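Local coordinates for CcbJ (Streptomyces caelestis, PDB 4HGZ), which probably catalyses N-methylation as an S-adenosyl-L-methionine-dependent methyltransferase of the Rossmann-like type, at residues C[86-92]-C[112-118]. Residues are numbered along the deposited sequence; the frame is centred on the assembly and turned at random.
Sequences EVHGVES and LVVPVLG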
loop_
_atom_site.group_PDB
_atom_site.type_symbol
_atom_site.label_atom_id
_atom_site.label_comp_id
_atom_site.label_asym_id
_atom_site.label_seq_id
_atom_site.Cartn_x
_atom_site.Cartn_y
_atom_site.Cartn_z
ATOM N N GLU C 86 -44.876 15.030 8.416
ATOM C CA GLU C 86 -44.641 15.691 9.704
ATOM C C GLU C 86 -43.389 15.129 10.388
ATOM O O GLU C 86 -43.321 13.937 10.698
ATOM C CB GLU C 86 -45.855 15.550 10.624
ATOM C CG GLU C 86 -45.716 16.317 11.932
ATOM C CD GLU C 86 -46.910 16.143 12.860
ATOM O OE1 GLU C 86 -48.007 15.782 12.390
ATOM O OE2 GLU C 86 -46.747 16.371 14.075
ATOM N N VAL C 87 -42.404 15.995 10.619
ATOM C CA VAL C 87 -41.130 15.575 11.194
ATOM C C VAL C 87 -40.842 16.178 12.570
ATOM O O VAL C 87 -40.637 17.388 12.705
ATOM C CB VAL C 87 -39.949 15.948 10.290
ATOM C CG1 VAL C 87 -38.670 15.483 10.919
ATOM C CG2 VAL C 87 -40.092 15.316 8.946
ATOM N N HIS C 88 -40.820 15.331 13.589
ATOM C CA HIS C 88 -40.278 15.716 14.887
ATOM C C HIS C 88 -38.774 15.443 14.868
ATOM O O HIS C 88 -38.344 14.317 14.591
ATOM C CB HIS C 88 -40.945 14.893 15.982
ATOM C CG HIS C 88 -42.429 15.068 16.029
ATOM N ND1 HIS C 88 -43.211 14.558 17.045
ATOM C CD2 HIS C 88 -43.271 15.725 15.197
ATOM C CE1 HIS C 88 -44.473 14.884 16.827
ATOM N NE2 HIS C 88 -44.536 15.594 15.713
ATOM N N GLY C 89 -37.971 16.462 15.143
ATOM C CA GLY C 89 -36.522 16.290 15.106
ATOM C C GLY C 89 -35.831 16.535 16.433
ATOM O O GLY C 89 -35.952 17.617 17.015
ATOM N N VAL C 90 -35.101 15.529 16.905
ATOM C CA VAL C 90 -34.317 15.647 18.122
ATOM C C VAL C 90 -32.879 16.071 17.835
ATOM O O VAL C 90 -32.241 15.546 16.929
ATOM C CB VAL C 90 -34.284 14.319 18.888
ATOM C CG1 VAL C 90 -33.374 14.436 20.101
ATOM C CG2 VAL C 90 -35.687 13.924 19.313
ATOM N N GLU C 91 -32.374 17.020 18.618
ATOM C CA GLU C 91 -31.008 17.516 18.472
ATOM C C GLU C 91 -30.472 18.036 19.810
ATOM O O GLU C 91 -31.145 18.820 20.479
ATOM C CB GLU C 91 -30.960 18.649 17.451
ATOM C CG GLU C 91 -29.576 19.241 17.278
ATOM C CD GLU C 91 -28.558 18.176 16.936
ATOM O OE1 GLU C 91 -27.454 18.177 17.537
ATOM O OE2 GLU C 91 -28.879 17.328 16.073
ATOM N N SER C 92 -29.262 17.616 20.182
ATOM C CA SER C 92 -28.655 18.008 21.456
ATOM C C SER C 92 -27.930 19.343 21.399
ATOM O O SER C 92 -27.762 20.004 22.421
ATOM C CB SER C 92 -27.695 16.929 21.970
ATOM O OG SER C 92 -26.681 16.645 21.027
ATOM N N LEU C 112 -44.546 21.776 9.300
ATOM C CA LEU C 112 -44.459 20.314 9.377
ATOM C C LEU C 112 -43.254 19.809 10.174
ATOM O O LEU C 112 -43.096 18.600 10.366
ATOM C CB LEU C 112 -44.460 19.686 7.988
ATOM C CG LEU C 112 -45.775 19.822 7.216
ATOM C CD1 LEU C 112 -45.641 19.221 5.845
ATOM C CD2 LEU C 112 -46.916 19.166 7.968
ATOM N N VAL C 113 -42.419 20.740 10.634
ATOM C CA VAL C 113 -41.217 20.407 11.400
ATOM C C VAL C 113 -41.324 20.752 12.890
ATOM O O VAL C 113 -41.550 21.897 13.245
ATOM C CB VAL C 113 -40.011 21.161 10.869
ATOM C CG1 VAL C 113 -38.754 20.665 11.562
ATOM C CG2 VAL C 113 -39.916 20.993 9.367
ATOM N N VAL C 114 -41.127 19.760 13.754
ATOM C CA VAL C 114 -41.263 19.963 15.181
ATOM C C VAL C 114 -39.922 19.790 15.873
ATOM O O VAL C 114 -39.497 18.669 16.145
ATOM C CB VAL C 114 -42.263 18.964 15.773
ATOM C CG1 VAL C 114 -42.465 19.221 17.257
ATOM C CG2 VAL C 114 -43.576 19.054 15.030
ATOM N N PRO C 115 -39.249 20.906 16.173
ATOM C CA PRO C 115 -37.905 20.869 16.746
ATOM C C PRO C 115 -37.918 20.435 18.208
ATOM O O PRO C 115 -38.610 21.044 19.019
ATOM C CB PRO C 115 -37.430 22.325 16.638
ATOM C CG PRO C 115 -38.521 23.074 15.914
ATOM C CD PRO C 115 -39.763 22.278 16.056
ATOM N N VAL C 116 -37.157 19.398 18.541
ATOM C CA VAL C 116 -37.076 18.928 19.919
ATOM C C VAL C 116 -35.650 18.965 20.450
ATOM O O VAL C 116 -34.820 18.156 20.055
ATOM C CB VAL C 116 -37.570 17.493 20.045
ATOM C CG1 VAL C 116 -37.525 17.045 21.503
ATOM C CG2 VAL C 116 -38.966 17.361 19.455
ATOM N N LEU C 117 -35.378 19.894 21.362
ATOM C CA LEU C 117 -34.055 20.037 21.941
ATOM C C LEU C 117 -33.841 19.046 23.069
ATOM O O LEU C 117 -34.622 18.998 24.015
ATOM C CB LEU C 117 -33.836 21.458 22.470
ATOM C CG LEU C 117 -32.543 21.604 23.275
ATOM C CD1 LEU C 117 -31.336 21.319 22.396
ATOM C CD2 LEU C 117 -32.421 22.981 23.906
ATOM N N GLY C 118 -32.771 18.266 22.974
ATOM C CA GLY C 118 -32.414 17.358 24.042
ATOM C C GLY C 118 -31.607 16.142 23.648
ATOM O O GLY C 118 -31.335 15.895 22.477
#
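V87, G89 and E91 each give N-H and C=O to 112-118, pairing strands 87-91 and 113-117 in parallel within a Rossmann-like methyltransferase sheet; helix 94-106 links the two as a beta-alpha-beta unit. V87 N reaches L112 O at 2.7 Å while V87 O takes the N-H of V114; G89 then bonds V114 O and V116 N, and E91 bonds V116 O and G118 N. P115 has no N-H to give, yet costs the pairing nothing, because its nitrogen faces away from 87-91 on an edge strand, within this chain, of the mixed, mainly parallel sheet; its ring packs on L97 and L100 of helix 94-106. At G118 the backbone angles would jam a CB against the carbonyl O of L117, which calls for glycine.

E91 is a residue of the S-adenosyl-L-homocysteine site, empty of ligand in this chain; its carboxylate is held by the backbone N-H groups of S93 and G72, the latter in the probable glycine-rich cofactor loop. On the opposite face, H88 NE2 donates to E86 OE2 at 2.9 Å, nearly in the ring plane, while ND1 bonds the hydroxyl of Y130, so both ring nitrogens are used and the imidazole's rotation is fixed. V90 CG2 meets V116 CB at 4.1 Å, and both valines touch L123. V114 runs alongside H88: with CG1 anti to the backbone N (chi1 -177°), the other methyl, CG2, lies against H88 CD2, 3.3 Å away, whereas CG1 lies over one ring face, offset toward the rim.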